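Local coordinates for protein beta-fructofuranosidase (Bifidobacterium adolescentis, PDB 6NOB) that probably hydrolyses terminal, non-reducing beta-D-fructofuranoside residues of sucrose and related fructosides, as a family 32 glycoside hydrolase, at residues Asp261-Asp266 with Thr342-Lys347; Thr337-Thr342 with Gly390-Tyr395. All coordinates share one frame; numbering follows the deposited sequence.

Contact 1: Asp261-Asp266 with Thr342-Lys347; sequences DDFGYD and TLFSAK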
ATOM      1  N   ASP A 261       2.164  -9.604  28.542  1.00 34.80           N
ATOM      2  CA  ASP A 261       2.592 -10.821  27.862  1.00 38.06           C
ATOM      3  C   ASP A 261       1.471 -11.514  27.099  1.00 38.83           C
ATOM      4  O   ASP A 261       1.756 -12.424  26.314  1.00 43.77           O
ATOM      5  CB  ASP A 261       3.207 -11.794  28.870  1.00 36.80           C
ATOM      6  CG  ASP A 261       4.532 -11.301  29.424  1.00 40.43           C
ATOM      7  OD1 ASP A 261       5.203 -10.494  28.744  1.00 39.25           O
ATOM      8  OD2 ASP A 261       4.903 -11.721  30.540  1.00 41.60           O
ATOM      9  N   ASP A 262       0.214 -11.118  27.300  1.00 33.93           N
ATOM     10  CA  ASP A 262      -0.887 -11.717  26.559  1.00 33.07           C
ATOM     11  C   ASP A 262      -1.131 -11.050  25.210  1.00 39.60           C
ATOM     12  O   ASP A 262      -1.882 -11.598  24.394  1.00 34.92           O
ATOM     13  CB  ASP A 262      -2.171 -11.686  27.395  1.00 37.83           C
ATOM     14  CG  ASP A 262      -2.237 -12.823  28.402  1.00 48.74           C
ATOM     15  OD1 ASP A 262      -1.492 -13.815  28.240  1.00 51.19           O
ATOM     16  OD2 ASP A 262      -3.034 -12.724  29.357  1.00 54.88           O
ATOM     17  N   PHE A 263      -0.534  -9.885  24.963  1.00 38.99           N
ATOM     18  CA  PHE A 263      -0.485  -9.353  23.609  1.00 38.64           C
ATOM     19  C   PHE A 263       0.195 -10.364  22.699  1.00 40.70           C
ATOM     20  O   PHE A 263       1.177 -11.006  23.084  1.00 42.94           O
ATOM     21  CB  PHE A 263       0.296  -8.034  23.569  1.00 32.72           C
ATOM     22  CG  PHE A 263      -0.535  -6.806  23.841  1.00 32.42           C
ATOM     23  CD1 PHE A 263      -1.341  -6.727  24.963  1.00 29.49           C
ATOM     24  CD2 PHE A 263      -0.470  -5.708  22.990  1.00 30.59           C
ATOM     25  CE1 PHE A 263      -2.089  -5.590  25.220  1.00 37.26           C
ATOM     26  CE2 PHE A 263      -1.214  -4.567  23.239  1.00 32.76           C
ATOM     27  CZ  PHE A 263      -2.023  -4.506  24.359  1.00 36.88           C
ATOM     28  N   GLY A 264      -0.330 -10.520  21.489  1.00 42.20           N
ATOM     29  CA  GLY A 264       0.402 -11.264  20.484  1.00 39.30           C
ATOM     30  C   GLY A 264       1.729 -10.600  20.176  1.00 40.31           C
ATOM     31  O   GLY A 264       1.870  -9.379  20.256  1.00 40.62           O
ATOM     32  N   TYR A 265       2.726 -11.423  19.842  1.00 38.72           N
ATOM     33  CA  TYR A 265       4.006 -10.870  19.412  1.00 35.04           C
ATOM     34  C   TYR A 265       3.837  -9.976  18.191  1.00 37.81           C
ATOM     35  O   TYR A 265       4.558  -8.982  18.044  1.00 35.58           O
ATOM     36  CB  TYR A 265       4.995 -11.998  19.125  1.00 36.51           C
ATOM     37  CG  TYR A 265       5.458 -12.722  20.368  1.00 36.89           C
ATOM     38  CD1 TYR A 265       5.883 -12.017  21.489  1.00 36.32           C
ATOM     39  CD2 TYR A 265       5.465 -14.110  20.424  1.00 35.21           C
ATOM     40  CE1 TYR A 265       6.304 -12.678  22.631  1.00 39.41           C
ATOM     41  CE2 TYR A 265       5.880 -14.778  21.558  1.00 31.33           C
ATOM     42  CZ  TYR A 265       6.300 -14.058  22.658  1.00 39.43           C
ATOM     43  OH  TYR A 265       6.719 -14.722  23.787  1.00 46.13           O
ATOM     44  N   ASP A 266       2.894 -10.309  17.311  1.00 38.93           N
ATOM     45  CA  ASP A 266       2.486  -9.403  16.245  1.00 35.83           C
ATOM     46  C   ASP A 266       1.772  -8.203  16.857  1.00 40.50           C
ATOM     47  O   ASP A 266       0.692  -8.345  17.441  1.00 36.12           O
ATOM     48  CB  ASP A 266       1.571 -10.126  15.258  1.00 35.85           C
ATOM     49  CG  ASP A 266       2.224 -11.351  14.643  1.00 41.96           C
ATOM     50  OD1 ASP A 266       3.142 -11.177  13.817  1.00 39.42           O
ATOM     51  OD2 ASP A 266       1.818 -12.485  14.986  1.00 41.26           O
ATOM     52  N   THR A 342      -5.867  -2.971  19.356  1.00 36.80           N
ATOM     53  CA  THR A 342      -5.571  -2.433  20.673  1.00 38.24           C
ATOM     54  C   THR A 342      -5.434  -0.919  20.598  1.00 33.83           C
ATOM     55  O   THR A 342      -4.661  -0.393  19.789  1.00 32.57           O
ATOM     56  CB  THR A 342      -4.304  -3.074  21.233  1.00 37.30           C
ATOM     57  OG1 THR A 342      -3.365  -3.288  20.171  1.00 35.51           O
ATOM     58  CG2 THR A 342      -4.642  -4.403  21.895  1.00 31.87           C
ATOM     59  N   LEU A 343      -6.194  -0.223  21.437  1.00 31.93           N
ATOM     60  CA  LEU A 343      -6.285   1.229  21.409  1.00 30.97           C
ATOM     61  C   LEU A 343      -5.396   1.844  22.482  1.00 36.57           C
ATOM     62  O   LEU A 343      -5.357   1.368  23.621  1.00 34.45           O
ATOM     63  CB  LEU A 343      -7.734   1.677  21.609  1.00 36.00           C
ATOM     64  CG  LEU A 343      -8.042   3.156  21.378  1.00 37.36           C
ATOM     65  CD1 LEU A 343      -7.783   3.544  19.934  1.00 34.01           C
ATOM     66  CD2 LEU A 343      -9.477   3.464  21.769  1.00 37.13           C
ATOM     67  N   PHE A 344      -4.682   2.906  22.107  1.00 35.10           N
ATOM     68  CA  PHE A 344      -3.846   3.678  23.013  1.00 27.83           C
ATOM     69  C   PHE A 344      -4.154   5.158  22.844  1.00 36.13           C
ATOM     70  O   PHE A 344      -4.599   5.600  21.781  1.00 36.44           O
ATOM     71  CB  PHE A 344      -2.351   3.445  22.759  1.00 28.52           C
ATOM     72  CG  PHE A 344      -1.909   2.022  22.944  1.00 31.14           C
ATOM     73  CD1 PHE A 344      -2.051   1.096  21.922  1.00 25.18           C
ATOM     74  CD2 PHE A 344      -1.332   1.615  24.135  1.00 29.87           C
ATOM     75  CE1 PHE A 344      -1.637  -0.210  22.089  1.00 32.03           C
ATOM     76  CE2 PHE A 344      -0.916   0.310  24.309  1.00 37.21           C
ATOM     77  CZ  PHE A 344      -1.067  -0.605  23.285  1.00 33.58           C
ATOM     78  N   SER A 345      -3.903   5.934  23.899  1.00 34.02           N
ATOM     79  CA  SER A 345      -4.122   7.373  23.838  1.00 36.71           C
ATOM     80  C   SER A 345      -3.016   8.103  24.585  1.00 36.49           C
ATOM     81  O   SER A 345      -2.453   7.592  25.555  1.00 38.52           O
ATOM     82  CB  SER A 345      -5.478   7.783  24.424  1.00 33.29           C
ATOM     83  OG  SER A 345      -5.559   7.458  25.796  1.00 39.03           O
ATOM     84  N   ALA A 346      -2.725   9.317  24.123  1.00 34.80           N
ATOM     85  CA  ALA A 346      -1.725  10.178  24.737  1.00 41.28           C
ATOM     86  C   ALA A 346      -2.248  11.604  24.799  1.00 43.09           C
ATOM     87  O   ALA A 346      -2.950  12.057  23.890  1.00 36.47           O
ATOM     88  CB  ALA A 346      -0.403  10.142  23.961  1.00 36.56           C
ATOM     89  N   LYS A 347      -1.898  12.311  25.870  1.00 45.17           N
ATOM     90  CA  LYS A 347      -2.319  13.698  26.019  1.00 43.36           C
ATOM     91  C   LYS A 347      -1.542  14.594  25.064  1.00 41.28           C
ATOM     92  O   LYS A 347      -0.307  14.561  25.029  1.00 44.58           O
ATOM     93  CB  LYS A 347      -2.121  14.167  27.460  1.00 43.03           C
ATOM     94  CG  LYS A 347      -2.634  15.574  27.714  1.00 55.28           C
ATOM     95  CD  LYS A 347      -3.298  15.692  29.078  1.00 66.36           C
ATOM     96  CE  LYS A 347      -4.059  17.004  29.209  1.00 70.93           C
ATOM     97  NZ  LYS A 347      -3.676  17.754  30.439  1.00 74.46           N
TER
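Phe263 reaches out of the loop 261-266 and touches Thr342 and Phe344 on the strand 342-347; it is the residue of the loop that makes the contact. The ring stands with CG anti to the carbonyl carbon (chi1 -88°), which carries its far end to the strand although the Phe263 and Thr342 CA atoms lie 9.1 Å apart. There Phe263 CZ lies 3.6 Å from the methyl Thr342 CG2, which arrives from the opposite direction and meets the ring obliquely. Phe263 CE2 comes to 4.0 Å from Phe344 CZ, approaching the rim of that second ring near its plane. The Thr342 hydroxyl is bonded to Thr290 OG1, while its methyl makes the closest approach to the ring. An alanine in place of Phe263 would probably open a gap beside Thr342 CG2 and take one aromatic neighbour from the Phe344 edge, leaving it Tyr358. After the ring, Gly264 bonds by its backbone to Asn293, and the loop enters strand 268-273, which opens with the Arg-Asp-Pro motif of family 32 at Arg268. The aromatic cluster thus pins this loop to its own propeller blade: Tyr358, on strand 357-365, meets both phenylalanines, edge-to-face with Phe263, while strand 285-295 flanks the other side of 342-347.

Contact 2: Thr337-Thr342 with Gly390-Tyr395; sequences TVPAMT and GALMHY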
ATOM      1  N   THR A 337      -6.701 -17.266  20.462  1.00 41.05           N
ATOM      2  CA  THR A 337      -6.586 -15.842  20.199  1.00 38.52           C
ATOM      3  C   THR A 337      -7.633 -15.387  19.191  1.00 42.77           C
ATOM      4  O   THR A 337      -8.235 -16.190  18.469  1.00 43.34           O
ATOM      5  CB  THR A 337      -5.185 -15.484  19.680  1.00 40.80           C
ATOM      6  OG1 THR A 337      -4.966 -16.125  18.418  1.00 37.28           O
ATOM      7  CG2 THR A 337      -4.117 -15.932  20.665  1.00 29.89           C
ATOM      8  N   VAL A 338      -7.835 -14.074  19.154  1.00 41.81           N
ATOM      9  CA  VAL A 338      -8.757 -13.424  18.228  1.00 46.36           C
ATOM     10  C   VAL A 338      -8.105 -12.122  17.774  1.00 42.05           C
ATOM     11  O   VAL A 338      -7.476 -11.431  18.591  1.00 39.69           O
ATOM     12  CB  VAL A 338     -10.129 -13.179  18.883  1.00 48.06           C
ATOM     13  CG1 VAL A 338      -9.963 -12.472  20.228  1.00 45.59           C
ATOM     14  CG2 VAL A 338     -11.049 -12.386  17.963  1.00 41.65           C
ATOM     15  N   PRO A 339      -8.191 -11.761  16.494  1.00 39.67           N
ATOM     16  CA  PRO A 339      -7.620 -10.483  16.053  1.00 36.71           C
ATOM     17  C   PRO A 339      -8.260  -9.315  16.788  1.00 39.25           C
ATOM     18  O   PRO A 339      -9.479  -9.260  16.961  1.00 43.25           O
ATOM     19  CB  PRO A 339      -7.937 -10.451  14.555  1.00 41.30           C
ATOM     20  CG  PRO A 339      -8.084 -11.896  14.174  1.00 39.38           C
ATOM     21  CD  PRO A 339      -8.699 -12.562  15.366  1.00 36.89           C
ATOM     22  N   ALA A 340      -7.423  -8.376  17.227  1.00 33.53           N
ATOM     23  CA  ALA A 340      -7.893  -7.239  18.004  1.00 36.73           C
ATOM     24  C   ALA A 340      -7.152  -5.972  17.606  1.00 44.85           C
ATOM     25  O   ALA A 340      -5.961  -6.012  17.281  1.00 40.95           O
ATOM     26  CB  ALA A 340      -7.718  -7.482  19.509  1.00 32.98           C
ATOM     27  N   MET A 341      -7.869  -4.852  17.636  1.00 41.14           N
ATOM     28  CA  MET A 341      -7.283  -3.525  17.474  1.00 38.54           C
ATOM     29  C   MET A 341      -7.097  -2.937  18.863  1.00 36.77           C
ATOM     30  O   MET A 341      -8.053  -2.462  19.482  1.00 43.67           O
ATOM     31  CB  MET A 341      -8.167  -2.630  16.617  1.00 38.78           C
ATOM     32  CG  MET A 341      -8.126  -2.943  15.148  1.00 42.51           C
ATOM     33  SD  MET A 341      -8.979  -1.671  14.208  1.00 44.89           S
ATOM     34  CE  MET A 341      -9.134  -2.504  12.632  1.00 40.46           C
ATOM     35  N   THR A 342      -5.867  -2.971  19.356  1.00 36.80           N
ATOM     36  CA  THR A 342      -5.571  -2.433  20.673  1.00 38.24           C
ATOM     37  C   THR A 342      -5.434  -0.919  20.598  1.00 33.83           C
ATOM     38  O   THR A 342      -4.661  -0.393  19.789  1.00 32.57           O
ATOM     39  CB  THR A 342      -4.304  -3.074  21.233  1.00 37.30           C
ATOM     40  OG1 THR A 342      -3.365  -3.288  20.171  1.00 35.51           O
ATOM     41  CG2 THR A 342      -4.642  -4.403  21.895  1.00 31.87           C
ATOM     42  N   GLY A 390      -9.341  -2.911   8.817  1.00 38.53           N
ATOM     43  CA  GLY A 390      -8.210  -3.769   9.115  1.00 33.25           C
ATOM     44  C   GLY A 390      -8.221  -5.014   8.257  1.00 37.30           C
ATOM     45  O   GLY A 390      -9.261  -5.422   7.733  1.00 40.28           O
ATOM     46  N   ALA A 391      -7.042  -5.617   8.124  1.00 30.48           N
ATOM     47  CA  ALA A 391      -6.846  -6.796   7.294  1.00 33.42           C
ATOM     48  C   ALA A 391      -6.694  -8.040   8.161  1.00 40.91           C
ATOM     49  O   ALA A 391      -6.132  -7.991   9.259  1.00 41.27           O
ATOM     50  CB  ALA A 391      -5.617  -6.630   6.399  1.00 30.94           C
ATOM     51  N   LEU A 392      -7.191  -9.166   7.651  1.00 40.93           N
ATOM     52  CA  LEU A 392      -7.264 -10.418   8.400  1.00 40.06           C
ATOM     53  C   LEU A 392      -6.205 -11.385   7.881  1.00 34.98           C
ATOM     54  O   LEU A 392      -6.337 -11.931   6.781  1.00 40.93           O
ATOM     55  CB  LEU A 392      -8.662 -11.019   8.295  1.00 37.65           C
ATOM     56  CG  LEU A 392      -9.757 -10.129   8.884  1.00 40.39           C
ATOM     57  CD1 LEU A 392     -11.136 -10.603   8.455  1.00 43.65           C
ATOM     58  CD2 LEU A 392      -9.645 -10.088  10.399  1.00 37.50           C
ATOM     59  N   MET A 393      -5.167 -11.610   8.684  1.00 35.80           N
ATOM     60  CA  MET A 393      -4.053 -12.447   8.260  1.00 35.68           C
ATOM     61  C   MET A 393      -4.447 -13.917   8.217  1.00 37.90           C
ATOM     62  O   MET A 393      -5.192 -14.405   9.072  1.00 36.84           O
ATOM     63  CB  MET A 393      -2.867 -12.275   9.206  1.00 35.63           C
ATOM     64  CG  MET A 393      -1.946 -11.123   8.873  1.00 47.65           C
ATOM     65  SD  MET A 393      -0.245 -11.504   9.341  1.00 50.11           S
ATOM     66  CE  MET A 393       0.239 -12.597   8.008  1.00 50.90           C
ATOM     67  N   HIS A 394      -3.926 -14.622   7.213  1.00 41.52           N
ATOM     68  CA  HIS A 394      -4.024 -16.079   7.132  1.00 43.27           C
ATOM     69  C   HIS A 394      -5.478 -16.545   7.129  1.00 48.87           C
ATOM     70  O   HIS A 394      -5.832 -17.545   7.759  1.00 48.14           O
ATOM     71  CB  HIS A 394      -3.242 -16.746   8.265  1.00 41.22           C
ATOM     72  CG  HIS A 394      -1.768 -16.492   8.207  1.00 41.74           C
ATOM     73  ND1 HIS A 394      -0.918 -16.803   9.248  1.00 41.74           N
ATOM     74  CD2 HIS A 394      -0.992 -15.960   7.234  1.00 42.50           C
ATOM     75  CE1 HIS A 394       0.317 -16.470   8.918  1.00 43.49           C
ATOM     76  NE2 HIS A 394       0.299 -15.957   7.701  1.00 43.17           N
ATOM     77  N   TYR A 395      -6.327 -15.814   6.414  1.00 46.22           N
ATOM     78  CA  TYR A 395      -7.737 -16.157   6.317  1.00 41.76           C
ATOM     79  C   TYR A 395      -8.202 -15.958   4.885  1.00 45.51           C
ATOM     80  O   TYR A 395      -7.981 -14.894   4.298  1.00 48.75           O
ATOM     81  CB  TYR A 395      -8.588 -15.305   7.268  1.00 38.07           C
ATOM     82  CG  TYR A 395     -10.078 -15.485   7.070  1.00 41.32           C
ATOM     83  CD1 TYR A 395     -10.736 -16.605   7.568  1.00 39.88           C
ATOM     84  CD2 TYR A 395     -10.826 -14.535   6.379  1.00 35.36           C
ATOM     85  CE1 TYR A 395     -12.098 -16.774   7.386  1.00 41.40           C
ATOM     86  CE2 TYR A 395     -12.189 -14.695   6.190  1.00 38.86           C
ATOM     87  CZ  TYR A 395     -12.821 -15.816   6.695  1.00 43.21           C
ATOM     88  OH  TYR A 395     -14.176 -15.981   6.507  1.00 41.65           O
TER
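Two strands of different sheets pass with Pro339 nearest Leu392 and Met341 nearest Gly390, their CA atoms 7.7 Å apart in the first pair and 8.4 Å in the second, too far for backbone pairing. The side chain of Met341 spans the gap with its terminal methyl. Its CG lies anti to the carbonyl carbon, and the chain runs on extended (chi2 -171°, chi3 -166°), so the methyl is delivered directly to the glycine backbone. Met341 CE rests 3.8 Å from Gly390 N and 3.9 Å from Gly390 CA. This methyl occupies the side of Gly390 on which a side chain would begin. At the other pair, one methyl of the leucine, Leu392 CD2, approaches the ring carbon Pro339 CG at 4.5 Å, a looser touch than that of the methionine. Tyr374, on strand 374-375, touches Pro339, Met341 and Leu392 and so bridges the two segments. All four residues of the contact are buried, and what meets is hydrocarbon, a thioether methyl and glycine backbone. Between these two segments, then, the blades are held by dispersion and burial, without polar bonds to fix an exact register.

In the fold
Both contacts draw on strand 337-347, contact 2 on its first half and contact 1 on its second, and they share Thr342; their centres are 13 Å apart. Along the chain they interlock: loop 261-266 comes first, then the shared strand, then 390-395. The strand belongs to the five-stranded sheet that also holds 268-273, 285-295 and 357-365, whereas strand 385-396 lies in the next blade of the family 32 five-bladed beta-propeller. Blades of this fold surround a central active-site funnel. The contacts join strand 337-347 to the loop before the Arg-Asp-Pro strand and to the next blade, whose strand 374-375 carries Glu375, probably the glutamate of the family's Glu-Cys motif.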